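Local coordinates for protein serine protease inhibitor (Thermoanaerobacter tengcongensis, PDB 2PEF) that probably inhibits serine proteases as a member of the serpin family, and is captured here in its latent state, at residues A38-A43 against L160-A165; D119-A124 against N134-S139; T172-A177 against E195-E200; Y222-I227 against A261-F266. One frame throughout, in Å; residues are numbered along the deposited sequence. Where two conformers were deposited one is given.

Interaction 1: residues A38-A43 against L160-A165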
loop_
_atom_site.group_PDB
_atom_site.type_symbol
_atom_site.label_atom_id
_atom_site.label_comp_id
_atom_site.label_asym_id
_atom_site.label_seq_id
_atom_site.Cartn_x
_atom_site.Cartn_y
_atom_site.Cartn_z
ATOM N N ALA A 38 -0.920 -3.727 -2.767
ATOM C CA ALA A 38 -0.871 -5.147 -2.427
ATOM C C ALA A 38 -2.049 -5.899 -3.031
ATOM O O ALA A 38 -1.863 -6.950 -3.656
ATOM C CB ALA A 38 -0.826 -5.335 -0.924
ATOM N N MET A 39 -3.248 -5.346 -2.844
ATOM C CA MET A 39 -4.479 -5.889 -3.416
ATOM C C MET A 39 -4.357 -6.117 -4.923
ATOM O O MET A 39 -4.720 -7.174 -5.444
ATOM C CB MET A 39 -5.650 -4.942 -3.124
ATOM C CG MET A 39 -6.954 -5.300 -3.829
ATOM S SD MET A 39 -7.662 -6.855 -3.256
ATOM C CE MET A 39 -8.313 -6.373 -1.661
ATOM N N LEU A 40 -3.849 -5.109 -5.627
ATOM C CA LEU A 40 -3.780 -5.182 -7.086
ATOM C C LEU A 40 -2.813 -6.245 -7.606
ATOM O O LEU A 40 -3.141 -6.972 -8.545
ATOM C CB LEU A 40 -3.480 -3.810 -7.688
ATOM C CG LEU A 40 -4.627 -2.807 -7.520
ATOM C CD1 LEU A 40 -4.154 -1.399 -7.836
ATOM C CD2 LEU A 40 -5.831 -3.175 -8.372
ATOM N N ALA A 41 -1.636 -6.344 -6.992
ATOM C CA ALA A 41 -0.651 -7.345 -7.385
ATOM C C ALA A 41 -1.194 -8.745 -7.120
ATOM O O ALA A 41 -1.050 -9.645 -7.947
ATOM C CB ALA A 41 0.649 -7.133 -6.631
ATOM N N LEU A 42 -1.835 -8.910 -5.964
ATOM C CA LEU A 42 -2.355 -10.207 -5.554
ATOM C C LEU A 42 -3.610 -10.598 -6.329
ATOM O O LEU A 42 -3.827 -11.779 -6.600
ATOM C CB LEU A 42 -2.617 -10.228 -4.047
ATOM C CG LEU A 42 -1.378 -10.159 -3.144
ATOM C CD1 LEU A 42 -1.775 -9.795 -1.719
ATOM C CD2 LEU A 42 -0.583 -11.467 -3.164
ATOM N N ALA A 43 -4.437 -9.613 -6.672
ATOM C CA ALA A 43 -5.634 -9.887 -7.468
ATOM C C ALA A 43 -5.258 -10.348 -8.877
ATOM O O ALA A 43 -5.862 -11.292 -9.412
ATOM C CB ALA A 43 -6.539 -8.672 -7.509
ATOM N N LEU A 160 4.948 -10.564 -11.285
ATOM C CA LEU A 160 3.809 -9.660 -11.369
ATOM C C LEU A 160 4.119 -8.482 -10.457
ATOM O O LEU A 160 4.546 -8.668 -9.317
ATOM C CB LEU A 160 2.512 -10.357 -10.940
ATOM C CG LEU A 160 2.132 -11.642 -11.688
ATOM C CD1 LEU A 160 2.769 -12.883 -11.044
ATOM C CD2 LEU A 160 0.624 -11.807 -11.744
ATOM N N ILE A 161 3.926 -7.272 -10.968
ATOM C CA ILE A 161 4.313 -6.068 -10.237
ATOM C C ILE A 161 3.232 -5.006 -10.336
ATOM O O ILE A 161 2.716 -4.732 -11.421
ATOM C CB ILE A 161 5.661 -5.473 -10.749
ATOM C CG1 ILE A 161 6.774 -6.529 -10.723
ATOM C CG2 ILE A 161 6.064 -4.254 -9.907
ATOM C CD1 ILE A 161 8.037 -6.139 -11.464
ATOM N N ASN A 162 2.891 -4.418 -9.193
ATOM C CA ASN A 162 2.085 -3.206 -9.172
ATOM C C ASN A 162 2.877 -2.024 -8.624
ATOM O O ASN A 162 3.704 -2.193 -7.732
ATOM C CB ASN A 162 0.831 -3.411 -8.329
ATOM C CG ASN A 162 0.137 -2.106 -8.001
ATOM O OD1 ASN A 162 0.468 -1.452 -7.017
ATOM N ND2 ASN A 162 -0.815 -1.709 -8.841
ATOM N N ALA A 163 2.606 -0.838 -9.160
ATOM C CA ALA A 163 3.116 0.414 -8.608
ATOM C C ALA A 163 1.997 1.433 -8.420
ATOM O O ALA A 163 1.095 1.544 -9.252
ATOM C CB ALA A 163 4.219 0.987 -9.488
ATOM N N VAL A 164 2.058 2.155 -7.303
ATOM C CA VAL A 164 1.139 3.252 -7.006
ATOM C C VAL A 164 1.968 4.502 -6.724
ATOM O O VAL A 164 2.944 4.439 -5.968
ATOM C CB VAL A 164 0.233 2.922 -5.787
ATOM C CG1 VAL A 164 -0.568 4.152 -5.339
ATOM C CG2 VAL A 164 -0.703 1.787 -6.110
ATOM N N ALA A 165 1.599 5.627 -7.345
ATOM C CA ALA A 165 2.280 6.901 -7.106
ATOM C C ALA A 165 1.277 7.981 -6.709
ATOM O O ALA A 165 0.331 8.246 -7.446
ATOM C CB ALA A 165 3.062 7.329 -8.343
#
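N162 and A41 meet through their CB atoms, 4.1 Å apart, where 38-43 and 160-165 come nearest; the backbones approach to 5.3 Å between the CA atoms of the same residues. The alanine methyl lets the strand come this near. L40, one residue back along the helix, reaches over the amide end of N162: its CD1 lies 3.5 Å from N162 ND2 and its CB 3.6 Å from the same nitrogen, the two side chains crossing at a slant. CB of N162 faces the helix, and chi1 166° lays CG beside the carbonyl carbon, which brings ND2 to L40 CB and CD1. The amide's polar partners lie outside the two segments: OD1 is hydrogen-bonded to S37 OG, near the start of the same helix, and ND2 to N93 OD1 on strand 87-98. In serpins this is the shutter region, helix B (35-46) under strand 3 of sheet A (158-169). T329, which pairs with the N162 backbone and touches A41, belongs to strand 322-331, the reactive-centre loop inserted in sheet A as expected of the latent state. With L40 against ND2 and A41 against CB but no hydrogen bond between the segments, the amide's rotation is probably fixed by S37 and N93.

Interaction 2: residues D119-A124 against N134-S139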
loop_
_atom_site.group_PDB
_atom_site.type_symbol
_atom_site.label_atom_id
_atom_site.label_comp_id
_atom_site.label_asym_id
_atom_site.label_seq_id
_atom_site.Cartn_x
_atom_site.Cartn_y
_atom_site.Cartn_z
ATOM N N ASP A 119 0.985 -3.832 -18.467
ATOM C CA ASP A 119 2.052 -3.967 -19.450
ATOM C C ASP A 119 2.542 -5.408 -19.417
ATOM O O ASP A 119 2.827 -5.945 -18.345
ATOM C CB ASP A 119 3.214 -3.047 -19.084
ATOM C CG ASP A 119 2.898 -1.578 -19.284
ATOM O OD1 ASP A 119 2.125 -1.238 -20.201
ATOM O OD2 ASP A 119 3.452 -0.757 -18.523
ATOM N N ILE A 120 2.633 -6.028 -20.591
ATOM C CA ILE A 120 3.054 -7.423 -20.683
ATOM C C ILE A 120 4.439 -7.509 -21.324
ATOM O O ILE A 120 4.613 -7.189 -22.497
ATOM C CB ILE A 120 2.014 -8.281 -21.448
ATOM C CG1 ILE A 120 0.672 -8.271 -20.701
ATOM C CG2 ILE A 120 2.516 -9.713 -21.626
ATOM C CD1 ILE A 120 -0.535 -8.578 -21.570
ATOM N N PHE A 121 5.420 -7.936 -20.532
ATOM C CA PHE A 121 6.805 -8.008 -20.996
ATOM C C PHE A 121 7.273 -9.440 -21.209
ATOM O O PHE A 121 7.420 -10.200 -20.252
ATOM C CB PHE A 121 7.746 -7.332 -19.991
ATOM C CG PHE A 121 7.540 -5.852 -19.849
ATOM C CD1 PHE A 121 6.661 -5.349 -18.891
ATOM C CD2 PHE A 121 8.242 -4.958 -20.650
ATOM C CE1 PHE A 121 6.477 -3.972 -18.742
ATOM C CE2 PHE A 121 8.061 -3.580 -20.511
ATOM C CZ PHE A 121 7.177 -3.090 -19.553
ATOM N N LYS A 122 7.510 -9.804 -22.468
ATOM C CA LYS A 122 8.200 -11.051 -22.774
ATOM C C LYS A 122 9.697 -10.791 -22.620
ATOM O O LYS A 122 10.287 -10.014 -23.378
ATOM C CB LYS A 122 7.846 -11.563 -24.176
ATOM C CG LYS A 122 7.803 -10.498 -25.264
ATOM N N ALA A 123 10.307 -11.433 -21.629
ATOM C CA ALA A 123 11.657 -11.062 -21.210
ATOM C C ALA A 123 12.661 -12.215 -21.219
ATOM O O ALA A 123 12.283 -13.388 -21.194
ATOM C CB ALA A 123 11.606 -10.398 -19.838
ATOM N N ALA A 124 13.943 -11.858 -21.265
ATOM C CA ALA A 124 15.032 -12.832 -21.268
ATOM C C ALA A 124 15.350 -13.349 -19.865
ATOM O O ALA A 124 15.889 -14.450 -19.710
ATOM C CB ALA A 124 16.275 -12.230 -21.906
ATOM N N ASN A 134 13.610 -2.402 -13.047
ATOM C CA ASN A 134 13.911 -1.260 -12.193
ATOM C C ASN A 134 13.623 0.087 -12.846
ATOM O O ASN A 134 13.175 1.019 -12.176
ATOM C CB ASN A 134 15.349 -1.325 -11.684
ATOM C CG ASN A 134 15.547 -2.424 -10.661
ATOM O OD1 ASN A 134 14.601 -2.842 -9.992
ATOM N ND2 ASN A 134 16.779 -2.900 -10.535
ATOM N N ASN A 135 13.873 0.184 -14.149
ATOM C CA ASN A 135 13.498 1.379 -14.904
ATOM C C ASN A 135 11.986 1.580 -14.950
ATOM O O ASN A 135 11.498 2.717 -14.868
ATOM C CB ASN A 135 14.103 1.346 -16.308
ATOM C CG ASN A 135 15.577 1.691 -16.302
ATOM O OD1 ASN A 135 16.011 2.593 -15.580
ATOM N ND2 ASN A 135 16.357 0.978 -17.105
ATOM N N TRP A 136 11.256 0.468 -15.037
ATOM C CA TRP A 136 9.804 0.497 -15.033
ATOM C C TRP A 136 9.290 0.985 -13.682
ATOM O O TRP A 136 8.501 1.918 -13.632
ATOM C CB TRP A 136 9.234 -0.883 -15.380
ATOM C CG TRP A 136 7.748 -0.907 -15.563
ATOM C CD1 TRP A 136 7.062 -0.711 -16.728
ATOM C CD2 TRP A 136 6.760 -1.158 -14.554
ATOM N NE1 TRP A 136 5.712 -0.819 -16.507
ATOM C CE2 TRP A 136 5.498 -1.093 -15.183
ATOM C CE3 TRP A 136 6.819 -1.428 -13.182
ATOM C CZ2 TRP A 136 4.301 -1.285 -14.484
ATOM C CZ3 TRP A 136 5.625 -1.620 -12.484
ATOM C CH2 TRP A 136 4.386 -1.551 -13.141
ATOM N N VAL A 137 9.768 0.384 -12.591
ATOM C CA VAL A 137 9.338 0.814 -11.250
ATOM C C VAL A 137 9.732 2.270 -10.952
ATOM O O VAL A 137 8.936 3.029 -10.392
ATOM C CB VAL A 137 9.787 -0.155 -10.105
ATOM C CG1 VAL A 137 9.218 -1.555 -10.322
ATOM C CG2 VAL A 137 11.297 -0.207 -9.965
ATOM N N LYS A 138 10.933 2.665 -11.367
ATOM C CA LYS A 138 11.378 4.045 -11.197
ATOM C C LYS A 138 10.454 5.017 -11.930
ATOM O O LYS A 138 10.103 6.061 -11.388
ATOM C CB LYS A 138 12.824 4.225 -11.667
ATOM C CG LYS A 138 13.480 5.499 -11.165
ATOM C CD LYS A 138 14.904 5.649 -11.688
ATOM C CE LYS A 138 15.589 6.851 -11.060
ATOM N N SER A 139 10.066 4.671 -13.159
ATOM C CA SER A 139 9.191 5.535 -13.959
ATOM C C SER A 139 7.788 5.643 -13.361
ATOM O O SER A 139 7.230 6.742 -13.252
ATOM C CB SER A 139 9.095 5.027 -15.400
ATOM O OG SER A 139 8.142 5.785 -16.134
#
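W136 NE1 donates to D119 OD2 over 3.0 Å, the one hydrogen bond between 119-124 and 134-139. At 172° it is almost straight; the acceptor lies in the indole plane and uses its anti lone pair, the one turned away from OD1. The carboxylate stands nearly perpendicular to the indole. Beside this bond F121 turns the edge of its ring toward the five-membered ring of W136, an offset edge-to-face pair with centroids 5.4 Å apart and planes at 83°; F121 CZ comes 3.7 Å from W136 CD1. The indole can reach both residues because its CG is anti to the backbone N (chi1 -173°), which carries the ring off the helix and down to the sheet, where it also rests on A92 and S94 of strand 87-98. F121 in turn stacks with W96 of that strand. This is one of the contacts that seat helix F (127-140), which crosses the front of serpin sheet A. A phenylalanine in place of W136 would probably leave D119 OD2 without its N-H donor and weaken the aromatic contact with F121. Polar bond and ring pair together fix the indole's direction, joining a directional tie to apolar packing at a partly buried margin.

Interaction 3: residues T172-A177 against E195-E200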
loop_
_atom_site.group_PDB
_atom_site.type_symbol
_atom_site.label_atom_id
_atom_site.label_comp_id
_atom_site.label_asym_id
_atom_site.label_seq_id
_atom_site.Cartn_x
_atom_site.Cartn_y
_atom_site.Cartn_z
ATOM N N THR A 172 -4.781 23.735 1.967
ATOM C CA THR A 172 -4.126 24.929 2.470
ATOM C C THR A 172 -2.679 24.564 2.785
ATOM O O THR A 172 -2.415 23.856 3.759
ATOM C CB THR A 172 -4.801 25.454 3.762
ATOM O OG1 THR A 172 -6.220 25.536 3.584
ATOM C CG2 THR A 172 -4.254 26.825 4.139
ATOM N N VAL A 173 -1.744 25.033 1.961
ATOM C CA VAL A 173 -0.322 24.776 2.225
ATOM C C VAL A 173 0.129 25.484 3.504
ATOM O O VAL A 173 -0.484 26.463 3.930
ATOM C CB VAL A 173 0.604 25.156 1.032
ATOM C CG1 VAL A 173 0.348 24.246 -0.160
ATOM C CG2 VAL A 173 0.442 26.616 0.633
ATOM N N TYR A 174 1.187 24.969 4.121
ATOM C CA TYR A 174 1.733 25.571 5.326
ATOM C C TYR A 174 2.632 26.742 4.969
ATOM O O TYR A 174 3.680 26.557 4.335
ATOM C CB TYR A 174 2.538 24.548 6.115
ATOM C CG TYR A 174 1.744 23.411 6.712
ATOM C CD1 TYR A 174 1.635 22.184 6.049
ATOM C CD2 TYR A 174 1.129 23.544 7.955
ATOM C CE1 TYR A 174 0.922 21.127 6.601
ATOM C CE2 TYR A 174 0.415 22.488 8.519
ATOM C CZ TYR A 174 0.321 21.282 7.834
ATOM O OH TYR A 174 -0.365 20.226 8.377
ATOM N N GLU A 175 2.223 27.943 5.376
ATOM C CA GLU A 175 3.040 29.138 5.199
ATOM C C GLU A 175 4.228 29.093 6.152
ATOM O O GLU A 175 4.186 28.395 7.165
ATOM C CB GLU A 175 2.220 30.410 5.448
ATOM C CG GLU A 175 1.084 30.642 4.451
ATOM C CD GLU A 175 1.561 30.803 3.017
ATOM O OE1 GLU A 175 2.538 31.557 2.783
ATOM O OE2 GLU A 175 0.950 30.181 2.120
ATOM N N LYS A 176 5.281 29.842 5.825
ATOM C CA LYS A 176 6.484 29.893 6.659
ATOM C C LYS A 176 6.172 30.150 8.132
ATOM O O LYS A 176 6.781 29.533 9.014
ATOM C CB LYS A 176 7.483 30.940 6.136
ATOM C CG LYS A 176 8.236 30.532 4.877
ATOM C CD LYS A 176 9.197 29.373 5.127
ATOM C CE LYS A 176 9.953 29.000 3.860
ATOM N NZ LYS A 176 11.077 28.059 4.130
ATOM N N ALA A 177 5.215 31.045 8.387
ATOM C CA ALA A 177 4.819 31.407 9.754
ATOM C C ALA A 177 4.250 30.244 10.557
ATOM O O ALA A 177 4.222 30.292 11.789
ATOM C CB ALA A 177 3.825 32.568 9.738
ATOM N N GLU A 195 11.309 20.133 11.941
ATOM C CA GLU A 195 10.280 21.105 11.619
ATOM C C GLU A 195 8.888 20.518 11.816
ATOM O O GLU A 195 8.580 19.431 11.318
ATOM C CB GLU A 195 10.459 21.636 10.196
ATOM C CG GLU A 195 11.549 22.696 10.079
ATOM C CD GLU A 195 11.567 23.386 8.724
ATOM O OE1 GLU A 195 11.695 22.690 7.694
ATOM O OE2 GLU A 195 11.463 24.632 8.689
ATOM N N PHE A 196 8.068 21.244 12.571
ATOM C CA PHE A 196 6.683 20.879 12.812
ATOM C C PHE A 196 5.763 21.906 12.171
ATOM O O PHE A 196 6.079 23.094 12.119
ATOM C CB PHE A 196 6.410 20.760 14.309
ATOM C CG PHE A 196 6.746 19.413 14.879
ATOM C CD1 PHE A 196 8.071 19.038 15.085
ATOM C CD2 PHE A 196 5.737 18.520 15.210
ATOM C CE1 PHE A 196 8.384 17.785 15.616
ATOM C CE2 PHE A 196 6.039 17.258 15.746
ATOM C CZ PHE A 196 7.366 16.896 15.949
ATOM N N MET A 197 4.633 21.434 11.668
ATOM C CA MET A 197 3.769 22.263 10.841
ATOM C C MET A 197 2.403 22.443 11.500
ATOM O O MET A 197 1.687 21.468 11.747
ATOM C CB MET A 197 3.631 21.652 9.443
ATOM C CG MET A 197 4.958 21.260 8.780
ATOM S SD MET A 197 4.795 20.698 7.072
ATOM C CE MET A 197 3.896 19.160 7.271
ATOM N N ASN A 198 2.066 23.700 11.782
ATOM C CA ASN A 198 0.835 24.069 12.479
ATOM C C ASN A 198 -0.279 24.421 11.512
ATOM O O ASN A 198 -0.063 25.157 10.544
ATOM C CB ASN A 198 1.072 25.287 13.373
ATOM C CG ASN A 198 1.972 24.994 14.556
ATOM O OD1 ASN A 198 2.147 23.847 14.961
ATOM N ND2 ASN A 198 2.539 26.052 15.131
ATOM N N SER A 199 -1.474 23.911 11.797
ATOM C CA SER A 199 -2.658 24.237 11.013
ATOM C C SER A 199 -3.922 24.235 11.861
ATOM O O SER A 199 -3.936 23.733 12.990
ATOM C CB SER A 199 -2.822 23.243 9.861
ATOM O OG SER A 199 -3.000 21.931 10.363
ATOM N N GLU A 200 -4.980 24.818 11.306
ATOM C CA GLU A 200 -6.313 24.652 11.850
ATOM C C GLU A 200 -7.033 23.639 10.992
ATOM O O GLU A 200 -7.136 23.805 9.774
ATOM C CB GLU A 200 -7.086 25.963 11.829
ATOM C CG GLU A 200 -6.655 26.954 12.878
ATOM C CD GLU A 200 -7.281 28.313 12.675
ATOM O OE1 GLU A 200 -8.224 28.432 11.855
ATOM O OE2 GLU A 200 -6.827 29.264 13.341
HETATM O O HOH W 1 -0.994 20.366 10.972
HETATM O O HOH W 2 10.344 26.642 7.084
#
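A Met-aromatic contact between Y174 and M197 joins the loop after strand 158-169 to strand 191-201. M197 CB sits over the face of the phenol, 3.5 Å from its centroid and only 13° off the ring normal, a CH-pi contact. Farther along the chain, which bends at its last torsion, SD lies obliquely 4.1 Å from the centroid of the Y174 ring, and CE comes within 3.6 Å of Y174 CE1; the two side chains cross at about a right angle. The backbone oxygen of N198 approaches the ring's edge near its plane, 3.3 Å from Y174 CD2, while S199 CB meets CE2 obliquely. The loop leaves the top of strand 158-169 in the serpin breach region, where the Y174 ring is also edge-to-face with W170 and packs on strand 191-201 of sheet C. An alanine at Y174 would probably leave M197 CB and SD without their aromatic partner and a bridging water without its phenol contact. That water joins the loop to the strand: it lies 2.7 Å from Y174 OH and donates to M197 O and to S199 OG, the latter at 2.6 Å. S199 OG is also hydrogen-bonded to E201. At the other end of the contact, a second water donates to E195 OE2 and accepts a weak bond from K176 NZ, whereas E195 OE1 forms a salt bridge with K265.

Interaction 4: residues Y222-I227 against A261-F266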
loop_
_atom_site.group_PDB
_atom_site.type_symbol
_atom_site.label_atom_id
_atom_site.label_comp_id
_atom_site.label_asym_id
_atom_site.label_seq_id
_atom_site.Cartn_x
_atom_site.Cartn_y
_atom_site.Cartn_z
ATOM N N TYR A 222 -8.729 13.352 -1.670
ATOM C CA TYR A 222 -7.936 12.606 -0.696
ATOM C C TYR A 222 -7.711 13.440 0.545
ATOM O O TYR A 222 -7.739 14.667 0.491
ATOM C CB TYR A 222 -6.591 12.186 -1.300
ATOM C CG TYR A 222 -6.755 11.421 -2.592
ATOM C CD1 TYR A 222 -6.448 12.009 -3.818
ATOM C CD2 TYR A 222 -7.241 10.116 -2.588
ATOM C CE1 TYR A 222 -6.610 11.303 -5.012
ATOM C CE2 TYR A 222 -7.408 9.404 -3.767
ATOM C CZ TYR A 222 -7.096 10.004 -4.974
ATOM O OH TYR A 222 -7.269 9.301 -6.141
ATOM N N SER A 223 -7.497 12.762 1.668
ATOM C CA SER A 223 -7.171 13.425 2.919
ATOM C C SER A 223 -6.114 12.650 3.691
ATOM O O SER A 223 -5.855 11.476 3.417
ATOM C CB SER A 223 -8.418 13.613 3.788
ATOM O OG SER A 223 -9.330 14.509 3.174
ATOM N N PHE A 224 -5.506 13.336 4.648
ATOM C CA PHE A 224 -4.507 12.758 5.519
ATOM C C PHE A 224 -5.142 12.585 6.894
ATOM O O PHE A 224 -5.615 13.553 7.494
ATOM C CB PHE A 224 -3.290 13.692 5.593
ATOM C CG PHE A 224 -2.127 13.128 6.359
ATOM C CD1 PHE A 224 -1.129 12.410 5.704
ATOM C CD2 PHE A 224 -2.007 13.339 7.731
ATOM C CE1 PHE A 224 -0.041 11.893 6.400
ATOM C CE2 PHE A 224 -0.920 12.818 8.435
ATOM C CZ PHE A 224 0.064 12.104 7.766
ATOM N N VAL A 225 -5.162 11.342 7.368
ATOM C CA VAL A 225 -5.684 11.009 8.689
ATOM C C VAL A 225 -4.511 10.834 9.654
ATOM O O VAL A 225 -3.574 10.096 9.350
ATOM C CB VAL A 225 -6.522 9.705 8.622
ATOM C CG1 VAL A 225 -6.919 9.219 10.021
ATOM C CG2 VAL A 225 -7.752 9.912 7.747
ATOM N N ALA A 226 -4.560 11.522 10.800
ATOM C CA ALA A 226 -3.542 11.380 11.849
ATOM C C ALA A 226 -4.213 10.924 13.135
ATOM O O ALA A 226 -5.205 11.518 13.552
ATOM C CB ALA A 226 -2.805 12.695 12.074
ATOM N N ILE A 227 -3.684 9.864 13.748
ATOM C CA ILE A 227 -4.281 9.285 14.952
ATOM C C ILE A 227 -3.224 9.156 16.038
ATOM O O ILE A 227 -2.186 8.544 15.820
ATOM C CB ILE A 227 -4.908 7.897 14.668
ATOM C CG1 ILE A 227 -5.991 8.004 13.593
ATOM C CG2 ILE A 227 -5.473 7.277 15.961
ATOM C CD1 ILE A 227 -6.407 6.672 13.022
ATOM N N ALA A 261 -3.882 21.751 14.980
ATOM C CA ALA A 261 -3.133 20.555 14.588
ATOM C C ALA A 261 -1.652 20.836 14.393
ATOM O O ALA A 261 -1.264 21.929 13.979
ATOM C CB ALA A 261 -3.723 19.958 13.319
ATOM N N SER A 262 -0.835 19.838 14.708
ATOM C CA SER A 262 0.603 19.912 14.505
ATOM C C SER A 262 1.092 18.611 13.883
ATOM O O SER A 262 0.831 17.525 14.405
ATOM C CB SER A 262 1.319 20.194 15.827
ATOM O OG SER A 262 2.719 20.021 15.703
ATOM N N LEU A 263 1.800 18.744 12.764
ATOM C CA LEU A 263 2.300 17.601 12.017
ATOM C C LEU A 263 3.779 17.798 11.700
ATOM O O LEU A 263 4.165 18.823 11.140
ATOM C CB LEU A 263 1.504 17.431 10.718
ATOM C CG LEU A 263 1.798 16.227 9.821
ATOM C CD1 LEU A 263 1.414 14.923 10.520
ATOM C CD2 LEU A 263 1.054 16.366 8.501
ATOM N N PRO A 264 4.627 16.820 12.072
ATOM C CA PRO A 264 6.024 17.012 11.687
ATOM C C PRO A 264 6.211 16.760 10.200
ATOM O O PRO A 264 5.483 15.960 9.611
ATOM C CB PRO A 264 6.757 15.915 12.465
ATOM C CG PRO A 264 5.729 14.834 12.637
ATOM C CD PRO A 264 4.424 15.561 12.816
ATOM N N LYS A 265 7.186 17.429 9.595
ATOM C CA LYS A 265 7.665 16.998 8.289
ATOM C C LYS A 265 8.315 15.636 8.499
ATOM O O LYS A 265 9.072 15.442 9.461
ATOM C CB LYS A 265 8.678 17.988 7.726
ATOM C CG LYS A 265 8.099 19.355 7.428
ATOM C CD LYS A 265 9.061 20.201 6.606
ATOM C CE LYS A 265 8.558 21.629 6.479
ATOM N NZ LYS A 265 9.550 22.513 5.800
ATOM N N PHE A 266 8.010 14.679 7.630
ATOM C CA PHE A 266 8.664 13.370 7.731
ATOM C C PHE A 266 8.848 12.691 6.387
ATOM O O PHE A 266 8.085 12.924 5.450
ATOM C CB PHE A 266 7.975 12.450 8.758
ATOM C CG PHE A 266 6.587 12.006 8.374
ATOM C CD1 PHE A 266 6.397 10.839 7.642
ATOM C CD2 PHE A 266 5.471 12.737 8.769
ATOM C CE1 PHE A 266 5.119 10.410 7.290
ATOM C CE2 PHE A 266 4.181 12.313 8.419
ATOM C CZ PHE A 266 4.010 11.146 7.682
#
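F224 reaches from strand 222-229 toward L263 and F266, which come from the opposite direction off strand 255-273. Its CB points toward the other segment, and CG, anti to the backbone N (chi1 -174°), carries the ring toward L263 and F266. CE2 arrives first at the leucine, 3.8 Å from L263 CD1 and 4.1 Å from L263 CD2, the nearer methyl approaching the ring obliquely. L263 has two conformers, so these methyl contacts are less certain. At the far end of the ring, F224 CZ stands 4.1 Å from F266 CZ; each of these atoms lies near the plane of the other ring, so the two phenyls meet edge to edge instead of stacking. F224 CZ also keeps 4.2 Å from L263 CD1, so the ring's end meets both, side by side. The contact is wholly apolar and buried; it packs sheet B of the serpin fold (210-216, 222-229, 345-357), which carries F224, against strands 255-273 and 310-318. F353 of strand 345-357 brings its ring to F224 nearly parallel, planes at about 10°, and also meets F266. V318 of strand 310-318 touches all three residues, and Y217, just before strand 222-229, packs on F224.

From the N terminus, helix 35-46 is the first partner: interaction 1 brings it to strand 158-169 and so closes a loop of 116 residues. Within that loop falls interaction 2, a short closure between edge strand 119-123 and helix 127-140; the two touch where I161 and A163, flanking N162, pack on W136, so the two helices lie on opposite faces of strand 158-169. Interactions 3 and 4 follow in series, neither crossing the others. Interaction 3 ties the loop beyond strand 158-169 to strand 191-201, and interaction 4 joins strands 222-229 and 255-273. These last two adjoin, M197 and S199 probably pairing by backbone hydrogen bonds with L263 and A261.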